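Local atomic coordinates of BpsB (PgaB), Poly-beta-1,6-N-acetyl-D-glucosamine N-deacetylase (Bordetella bronchiseptica RB50, PDB entry 5BU6), a protein that removes acetyl groups from poly-beta-1,6-N-acetyl-D-glucosamine as a family 4 carbohydrate esterase and is required for biofilm formation in Bordetella bronchiseptica. Residues R41-L46 / F94-A99; D45-I50 / L80-G85. The protein carries 5 engineered substitutions. One frame throughout, in Å; residues are numbered along the deposited sequence.

From the N terminus the chain passes from strand 41-42 into helix 43-52, whose first turn enters contact 1 and whose next turn enters contact 2. It then runs through strand 56-57 and helix 60-67 and returns on strand 77-83, where contact 2 closes the shorter loop. Helix 88-100 follows, and contact 1 closes the longer one, so that contact 2 nests within contact 1. The two centres are 7 Å apart. Together they tie helix 43-52 both to a neighbouring helix and to the parallel sheet, whose strand 77-83 leads to the nickel site.

Contact 1: residues R41-L46 / F94-A99; sequences RTLTDL and FPLLAA. Engineered in segment 94-99: A98 (natural residue Lys), A99 (natural residue Lys).
L96 sets one methyl, CD1, between L43 and T44, two adjacent residues in the first turn of helix 43-52. This methyl does most of the touching, 3.7 Å from L43 CD2 and equally close to L43 CG, while also lying 3.7 Å from T44 CG2. The second branch, L96 CD2, meets the same threonine methyl at 3.9 Å. The two leucines lie alongside each other, pointing opposite ways, with the T44 side chain set roughly perpendicular to that of L96. Rotation about the first bond decides which group T44 offers: at chi1 46° its hydroxyl sits between backbone N and carbonyl carbon, and CG2 lies anti to the carbonyl carbon, where it joins the apolar patch. L43 is the buried partner and also packs on Y265 of strand 261-266. Here two helices pack side by side on the outside of the parallel sheet of the distorted (beta/alpha) barrel known from family 4 carbohydrate esterases. The helix start that presents L43 and T44 is capped by T42, whose OG1 accepts from D45 N at 3.2 Å with an N-H...O angle of 154°. Backbone hydrogen bonds of R41 and L43 with E266 fasten the approach to the helix beside strand 261-266. Across the contact, helix 88-100 is kinked at P95, immediately before L96, and F94 packs against E142 and M143 of helix 137-145.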
loop_
_atom_site.group_PDB
_atom_site.type_symbol
_atom_site.label_atom_id
_atom_site.label_comp_id
_atom_site.label_asym_id
_atom_site.label_seq_id
_atom_site.Cartn_x
_atom_site.Cartn_y
_atom_site.Cartn_z
ATOM N N ARG A 41 -18.537 -6.328 4.104
ATOM C CA ARG A 41 -18.751 -7.771 4.041
ATOM C C ARG A 41 -17.576 -8.500 4.692
ATOM O O ARG A 41 -16.574 -7.879 5.007
ATOM C CB ARG A 41 -18.924 -8.226 2.590
ATOM N N THR A 42 -17.711 -9.807 4.902
ATOM C CA THR A 42 -16.611 -10.628 5.391
ATOM C C THR A 42 -15.628 -10.896 4.270
ATOM O O THR A 42 -15.997 -10.826 3.104
ATOM C CB THR A 42 -17.104 -11.972 5.958
ATOM O OG1 THR A 42 -17.704 -12.741 4.911
ATOM C CG2 THR A 42 -18.121 -11.746 7.049
ATOM N N LEU A 43 -14.377 -11.192 4.619
ATOM C CA LEU A 43 -13.345 -11.441 3.623
ATOM C C LEU A 43 -13.694 -12.652 2.755
ATOM O O LEU A 43 -13.503 -12.627 1.544
ATOM C CB LEU A 43 -11.986 -11.646 4.289
ATOM C CG LEU A 43 -10.797 -11.746 3.328
ATOM C CD1 LEU A 43 -10.664 -10.502 2.466
ATOM C CD2 LEU A 43 -9.511 -12.009 4.089
ATOM N N THR A 44 -14.219 -13.704 3.377
ATOM C CA THR A 44 -14.589 -14.893 2.626
ATOM C C THR A 44 -15.662 -14.554 1.602
ATOM O O THR A 44 -15.571 -14.947 0.437
ATOM C CB THR A 44 -15.098 -16.019 3.537
ATOM O OG1 THR A 44 -16.027 -15.486 4.491
ATOM C CG2 THR A 44 -13.937 -16.665 4.264
ATOM N N ASP A 45 -16.661 -13.801 2.043
ATOM C CA ASP A 45 -17.734 -13.358 1.165
ATOM C C ASP A 45 -17.185 -12.485 0.028
ATOM O O ASP A 45 -17.639 -12.592 -1.112
ATOM C CB ASP A 45 -18.798 -12.603 1.966
ATOM C CG ASP A 45 -20.100 -12.454 1.216
ATOM O OD1 ASP A 45 -20.491 -13.396 0.493
ATOM O OD2 ASP A 45 -20.738 -11.388 1.354
ATOM N N LEU A 46 -16.202 -11.641 0.325
ATOM C CA LEU A 46 -15.563 -10.845 -0.724
ATOM C C LEU A 46 -14.893 -11.732 -1.766
ATOM O O LEU A 46 -15.000 -11.472 -2.962
ATOM C CB LEU A 46 -14.528 -9.882 -0.158
ATOM C CG LEU A 46 -15.028 -8.601 0.503
ATOM C CD1 LEU A 46 -13.898 -7.590 0.521
ATOM C CD2 LEU A 46 -16.260 -8.038 -0.196
ATOM N N PHE A 94 -3.778 -14.693 4.031
ATOM C CA PHE A 94 -2.854 -15.587 3.325
ATOM C C PHE A 94 -3.465 -16.980 3.017
ATOM O O PHE A 94 -3.413 -17.429 1.872
ATOM C CB PHE A 94 -1.552 -15.699 4.140
ATOM C CG PHE A 94 -0.461 -16.500 3.471
ATOM C CD1 PHE A 94 -0.247 -16.417 2.104
ATOM C CD2 PHE A 94 0.386 -17.304 4.230
ATOM C CE1 PHE A 94 0.766 -17.154 1.492
ATOM C CE2 PHE A 94 1.406 -18.033 3.630
ATOM C CZ PHE A 94 1.594 -17.955 2.251
ATOM N N PRO A 95 -4.080 -17.651 4.014
ATOM C CA PRO A 95 -4.640 -18.966 3.666
ATOM C C PRO A 95 -5.865 -18.885 2.763
ATOM O O PRO A 95 -6.159 -19.857 2.081
ATOM C CB PRO A 95 -5.001 -19.581 5.029
ATOM C CG PRO A 95 -5.031 -18.460 5.977
ATOM C CD PRO A 95 -4.128 -17.401 5.469
ATOM N N LEU A 96 -6.560 -17.754 2.733
ATOM C CA LEU A 96 -7.635 -17.593 1.768
ATOM C C LEU A 96 -7.061 -17.381 0.367
ATOM O O LEU A 96 -7.581 -17.909 -0.609
ATOM C CB LEU A 96 -8.548 -16.432 2.152
ATOM C CG LEU A 96 -9.695 -16.739 3.117
ATOM C CD1 LEU A 96 -10.511 -15.481 3.358
ATOM C CD2 LEU A 96 -10.583 -17.854 2.585
ATOM N N LEU A 97 -6.000 -16.596 0.262
ATOM C CA LEU A 97 -5.331 -16.433 -1.020
ATOM C C LEU A 97 -4.905 -17.791 -1.567
ATOM O O LEU A 97 -5.093 -18.083 -2.744
ATOM C CB LEU A 97 -4.123 -15.523 -0.876
ATOM C CG LEU A 97 -4.456 -14.068 -0.553
ATOM C CD1 LEU A 97 -3.179 -13.294 -0.376
ATOM C CD2 LEU A 97 -5.305 -13.441 -1.660
ATOM N N ALA A 98 -4.347 -18.627 -0.700
ATOM C CA ALA A 98 -3.927 -19.969 -1.099
ATOM C C ALA A 98 -5.106 -20.829 -1.536
ATOM O O ALA A 98 -5.042 -21.513 -2.557
ATOM C CB ALA A 98 -3.172 -20.642 0.034
ATOM N N ALA A 99 -6.185 -20.798 -0.758
ATOM C CA ALA A 99 -7.348 -21.627 -1.028
ATOM C C ALA A 99 -8.037 -21.261 -2.344
ATOM O O ALA A 99 -8.525 -22.134 -3.045
ATOM C CB ALA A 99 -8.337 -21.533 0.127
#

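Contact 2: residues D45-I50 / L80-G85; sequences DLFEWI and LTFDDG. With NI (nickel (II) ion), chain C.
Helix 45-50, carrying F47 and I50, runs almost antiparallel to strand 80-83, from which L80 and F82 point back toward it; the axes of these segments stand at 160° and approach to 13.0 Å. Side chains from both segments bridge this spacing. I50 and L80 reach for each other tip to tip, with I50 CD1 lying 3.7 Å from L80 CD2. An extended chain (chi2 175°) carries the I50 methyl outward, whereas L80 meets it with the branch that turns back. The extended branch, L80 CD1, approaches the F47 ring obliquely, a looser contact. Beside them, F82 CZ lies 4.2 Å from F47 CZ, close to the plane of the F47 ring and at its edge. F47 is further boxed in by F100, edge-to-face, and by L97 and Y102. T81 to G85 spell TFDDG, a signature motif of family 4 carbohydrate esterases, which begins in the strand and runs on into the loop after it; the strand carrying L80 and F82 thus continues directly into D83 and D84 at the metal site. D84 OD1 binds nickel at 2.1 Å, alongside H154 and H159. Its other oxygen, OD2, accepts a hydrogen bond of 2.5 Å from a water that also coordinates the metal, tying both ends of the carboxylate to the site. A second metal-bound water donates to D83 OD2 at 2.7 Å, and that oxygen has a long, weak ion pair with R260.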
loop_
_atom_site.group_PDB
_atom_site.type_symbol
_atom_site.label_atom_id
_atom_site.label_comp_id
_atom_site.label_asym_id
_atom_site.label_seq_id
_atom_site.Cartn_x
_atom_site.Cartn_y
_atom_site.Cartn_z
ATOM N N ASP A 45 -16.661 -13.801 2.043
ATOM C CA ASP A 45 -17.734 -13.358 1.165
ATOM C C ASP A 45 -17.185 -12.485 0.028
ATOM O O ASP A 45 -17.639 -12.592 -1.112
ATOM C CB ASP A 45 -18.798 -12.603 1.966
ATOM C CG ASP A 45 -20.100 -12.454 1.216
ATOM O OD1 ASP A 45 -20.491 -13.396 0.493
ATOM O OD2 ASP A 45 -20.738 -11.388 1.354
ATOM N N LEU A 46 -16.202 -11.641 0.325
ATOM C CA LEU A 46 -15.563 -10.845 -0.724
ATOM C C LEU A 46 -14.893 -11.732 -1.766
ATOM O O LEU A 46 -15.000 -11.472 -2.962
ATOM C CB LEU A 46 -14.528 -9.882 -0.158
ATOM C CG LEU A 46 -15.028 -8.601 0.503
ATOM C CD1 LEU A 46 -13.898 -7.590 0.521
ATOM C CD2 LEU A 46 -16.260 -8.038 -0.196
ATOM N N PHE A 47 -14.207 -12.778 -1.314
ATOM C CA PHE A 47 -13.519 -13.669 -2.244
ATOM C C PHE A 47 -14.519 -14.449 -3.082
ATOM O O PHE A 47 -14.252 -14.769 -4.236
ATOM C CB PHE A 47 -12.590 -14.623 -1.500
ATOM C CG PHE A 47 -11.239 -14.031 -1.197
ATOM C CD1 PHE A 47 -11.086 -12.665 -1.044
ATOM C CD2 PHE A 47 -10.126 -14.837 -1.079
ATOM C CE1 PHE A 47 -9.841 -12.112 -0.765
ATOM C CE2 PHE A 47 -8.882 -14.297 -0.803
ATOM C CZ PHE A 47 -8.738 -12.934 -0.644
ATOM N N GLU A 48 -15.672 -14.743 -2.497
ATOM C CA GLU A 48 -16.751 -15.408 -3.228
ATOM C C GLU A 48 -17.432 -14.482 -4.236
ATOM O O GLU A 48 -17.821 -14.921 -5.320
ATOM C CB GLU A 48 -17.793 -15.972 -2.253
ATOM C CG GLU A 48 -17.327 -17.183 -1.456
ATOM C CD GLU A 48 -17.191 -18.446 -2.298
ATOM O OE1 GLU A 48 -16.715 -19.467 -1.755
ATOM O OE2 GLU A 48 -17.563 -18.427 -3.491
ATOM N N TRP A 49 -17.591 -13.208 -3.887
ATOM C CA TRP A 49 -18.135 -12.217 -4.829
ATOM C C TRP A 49 -17.222 -12.097 -6.047
ATOM O O TRP A 49 -17.685 -12.116 -7.190
ATOM C CB TRP A 49 -18.286 -10.847 -4.154
ATOM C CG TRP A 49 -18.650 -9.685 -5.076
ATOM C CD1 TRP A 49 -19.865 -9.447 -5.657
ATOM C CD2 TRP A 49 -17.799 -8.593 -5.477
ATOM N NE1 TRP A 49 -19.820 -8.290 -6.404
ATOM C CE2 TRP A 49 -18.566 -7.747 -6.309
ATOM C CE3 TRP A 49 -16.466 -8.253 -5.217
ATOM C CZ2 TRP A 49 -18.045 -6.587 -6.883
ATOM C CZ3 TRP A 49 -15.949 -7.099 -5.789
ATOM C CH2 TRP A 49 -16.740 -6.283 -6.615
ATOM N N ILE A 50 -15.927 -11.988 -5.778
ATOM C CA ILE A 50 -14.924 -11.866 -6.836
ATOM C C ILE A 50 -15.089 -13.021 -7.817
ATOM O O ILE A 50 -15.221 -12.809 -9.014
ATOM C CB ILE A 50 -13.503 -11.848 -6.260
ATOM C CG1 ILE A 50 -13.267 -10.539 -5.496
ATOM C CG2 ILE A 50 -12.456 -12.026 -7.364
ATOM C CD1 ILE A 50 -11.959 -10.468 -4.791
ATOM N N LEU A 80 -5.527 -7.441 -6.177
ATOM C CA LEU A 80 -5.917 -7.329 -4.765
ATOM C C LEU A 80 -4.711 -6.860 -3.966
ATOM O O LEU A 80 -3.595 -7.395 -4.148
ATOM C CB LEU A 80 -6.396 -8.689 -4.230
ATOM C CG LEU A 80 -7.469 -9.443 -4.997
ATOM C CD1 LEU A 80 -7.707 -10.810 -4.330
ATOM C CD2 LEU A 80 -8.761 -8.619 -5.057
ATOM N N THR A 81 -4.907 -5.860 -3.103
ATOM C CA THR A 81 -3.817 -5.356 -2.290
ATOM C C THR A 81 -4.248 -5.268 -0.817
ATOM O O THR A 81 -5.415 -4.978 -0.519
ATOM C CB THR A 81 -3.325 -3.972 -2.778
ATOM O OG1 THR A 81 -4.291 -2.967 -2.459
ATOM C CG2 THR A 81 -3.088 -3.988 -4.306
ATOM N N PHE A 82 -3.304 -5.586 0.061
ATOM C CA PHE A 82 -3.490 -5.607 1.513
ATOM C C PHE A 82 -2.334 -4.835 2.167
ATOM O O PHE A 82 -1.212 -5.334 2.207
ATOM C CB PHE A 82 -3.529 -7.049 2.031
ATOM C CG PHE A 82 -4.645 -7.864 1.452
ATOM C CD1 PHE A 82 -4.477 -8.534 0.242
ATOM C CD2 PHE A 82 -5.867 -7.942 2.102
ATOM C CE1 PHE A 82 -5.512 -9.273 -0.313
ATOM C CE2 PHE A 82 -6.915 -8.682 1.564
ATOM C CZ PHE A 82 -6.734 -9.354 0.344
ATOM N N ASP A 83 -2.581 -3.624 2.655
ATOM C CA ASP A 83 -1.478 -2.822 3.203
ATOM C C ASP A 83 -1.480 -2.795 4.734
ATOM O O ASP A 83 -2.474 -3.148 5.355
ATOM C CB ASP A 83 -1.516 -1.385 2.674
ATOM C CG ASP A 83 -2.399 -1.221 1.446
ATOM O OD1 ASP A 83 -2.192 -1.949 0.451
ATOM O OD2 ASP A 83 -3.296 -0.345 1.478
ATOM N N ASP A 84 -0.335 -2.395 5.297
ATOM C CA ASP A 84 -0.117 -2.019 6.706
ATOM C C ASP A 84 0.553 -3.147 7.475
ATOM O O ASP A 84 1.162 -2.909 8.513
ATOM C CB ASP A 84 -1.394 -1.598 7.432
ATOM C CG ASP A 84 -1.901 -0.232 7.006
ATOM O OD1 ASP A 84 -1.372 0.341 6.038
ATOM O OD2 ASP A 84 -2.857 0.272 7.641
ATOM N N GLY A 85 0.454 -4.372 6.971
ATOM C CA GLY A 85 1.241 -5.465 7.514
ATOM C C GLY A 85 0.812 -5.962 8.890
ATOM O O GLY A 85 1.625 -6.502 9.644
HETATM NI NI NI C . -2.000 2.070 5.032
HETATM O O HOH W 1 -3.260 0.747 3.945
HETATM O O HOH W 2 -3.739 2.170 6.323
#